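Local atomic coordinates of oxidase/hydroxylase (Streptomyces hygroscopicus subsp. hygroscopicus, PDB entry 4XCB), a protein that binds a metal ion, 2-oxoglutarate and hygromycin B and probably acts as a 2-oxoglutarate-dependent oxygenase of the phytanoyl-CoA dioxygenase family. Residues E110-D113 with Q118-R121. Numbering follows the deposited sequence.
Sequences ELLD and QVGR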
loop_
_atom_site.group_PDB
_atom_site.type_symbol
_atom_site.label_atom_id
_atom_site.label_comp_id
_atom_site.label_asym_id
_atom_site.label_seq_id
_atom_site.Cartn_x
_atom_site.Cartn_y
_atom_site.Cartn_z
ATOM N N GLU A 110 -14.480 -7.194 -2.845
ATOM C CA GLU A 110 -15.460 -8.171 -3.283
ATOM C C GLU A 110 -14.967 -8.870 -4.534
ATOM O O GLU A 110 -14.113 -8.331 -5.260
ATOM C CB GLU A 110 -16.818 -7.508 -3.501
ATOM C CG GLU A 110 -17.335 -6.878 -2.205
ATOM C CD GLU A 110 -17.425 -7.887 -1.060
ATOM O OE1 GLU A 110 -18.083 -8.922 -1.247
ATOM O OE2 GLU A 110 -16.837 -7.647 0.009
ATOM N N LEU A 111 -15.502 -10.061 -4.787
ATOM C CA LEU A 111 -14.968 -10.934 -5.824
ATOM C C LEU A 111 -15.695 -10.797 -7.147
ATOM O O LEU A 111 -16.853 -10.382 -7.212
ATOM C CB LEU A 111 -15.014 -12.396 -5.365
ATOM C CG LEU A 111 -14.410 -12.663 -3.988
ATOM C CD1 LEU A 111 -14.641 -14.111 -3.558
ATOM C CD2 LEU A 111 -12.926 -12.323 -3.979
ATOM N N LEU A 112 -14.985 -11.148 -8.214
ATOM C CA LEU A 112 -15.562 -11.243 -9.546
ATOM C C LEU A 112 -14.941 -12.452 -10.218
ATOM O O LEU A 112 -13.723 -12.603 -10.208
ATOM C CB LEU A 112 -15.306 -9.967 -10.353
ATOM C CG LEU A 112 -15.680 -9.973 -11.836
ATOM C CD1 LEU A 112 -17.171 -10.145 -12.027
ATOM C CD2 LEU A 112 -15.200 -8.684 -12.513
ATOM N N ASP A 113 -15.786 -13.329 -10.756
ATOM C CA ASP A 113 -15.316 -14.501 -11.476
ATOM C C ASP A 113 -15.172 -14.114 -12.935
ATOM O O ASP A 113 -16.119 -13.592 -13.537
ATOM C CB ASP A 113 -16.283 -15.680 -11.340
ATOM C CG ASP A 113 -16.505 -16.096 -9.897
ATOM O OD1 ASP A 113 -15.569 -15.966 -9.079
ATOM O OD2 ASP A 113 -17.624 -16.555 -9.577
ATOM N N GLN A 118 -10.567 -15.804 -10.563
ATOM C CA GLN A 118 -11.347 -14.917 -9.719
ATOM C C GLN A 118 -10.487 -13.727 -9.267
ATOM O O GLN A 118 -9.358 -13.909 -8.816
ATOM C CB GLN A 118 -11.866 -15.707 -8.526
ATOM C CG GLN A 118 -12.684 -14.940 -7.558
ATOM C CD GLN A 118 -13.172 -15.828 -6.438
ATOM O OE1 GLN A 118 -12.455 -16.076 -5.461
ATOM N NE2 GLN A 118 -14.394 -16.335 -6.580
ATOM N N VAL A 119 -11.003 -12.510 -9.394
ATOM C CA VAL A 119 -10.236 -11.345 -8.968
ATOM C C VAL A 119 -10.928 -10.648 -7.805
ATOM O O VAL A 119 -12.142 -10.779 -7.629
ATOM C CB VAL A 119 -10.013 -10.353 -10.140
ATOM C CG1 VAL A 119 -9.216 -11.019 -11.241
ATOM C CG2 VAL A 119 -11.351 -9.848 -10.703
ATOM N N GLY A 120 -10.149 -9.935 -6.993
ATOM C CA GLY A 120 -10.668 -9.285 -5.802
ATOM C C GLY A 120 -10.382 -7.800 -5.685
ATOM O O GLY A 120 -10.516 -7.217 -4.609
ATOM N N ARG A 121 -9.951 -7.201 -6.785
ATOM C CA ARG A 121 -9.815 -5.751 -6.887
ATOM C C ARG A 121 -10.615 -5.274 -8.090
ATOM O O ARG A 121 -10.608 -5.917 -9.143
ATOM C CB ARG A 121 -8.352 -5.334 -7.033
ATOM C CG ARG A 121 -7.524 -5.424 -5.764
ATOM C CD ARG A 121 -7.704 -4.150 -4.948
ATOM N NE ARG A 121 -7.085 -4.185 -3.626
ATOM C CZ ARG A 121 -7.615 -4.792 -2.572
ATOM N NH1 ARG A 121 -8.764 -5.438 -2.702
ATOM N NH2 ARG A 121 -7.002 -4.755 -1.388
#
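Leu112 and Val119 form the hydrogen-bonded pair of a small antiparallel beta hairpin, set in the excursion between strands 102-105 and 139-144 of the double-stranded beta helix. Their backbones exchange two bonds, Leu112 N to Val119 O at 2.9 Å and Val119 N to Leu112 O at 2.8 Å. Branched, apolar side chains suit this face: Leu112 CB rests 4.0 Å from Val119 CG2, and the second subunit packs on both, Pro85 of that chain against Leu112 and its Tyr135 against Val119. Asp113 and Gln118 make the neighbouring non-hydrogen-bonded pair, their side chains on the other face, side by side and pointing the same way. Gln118 is long enough to join two partners. Fully stretched from the backbone, CG opposite its own N (chi1 180°), it carries its amide out alongside the Asp113 carboxylate, the two planes only 17° apart. Over one face of the amide sits Leu111, its CD1 3.5 Å from Gln118 OE1. Were Gln118 shortened to an alanine, Asp113 OD1 would probably lose this donor, and Leu111 CD1 the amide it packs on. The Asp113 carboxylate also reaches beyond the hairpin, with OD2 in a salt bridge to Arg171 of helix 170-175, which is likely to favour the ionised carboxylate and hold it in place. Glu110 O comes within 3.6 Å of Gly120 CA and takes its hydrogen bond from His253 ND1. The bond from Gln118 NE2 to Asp113 OD1 is 2.8 Å long and nearly straight, 164° at the hydrogen.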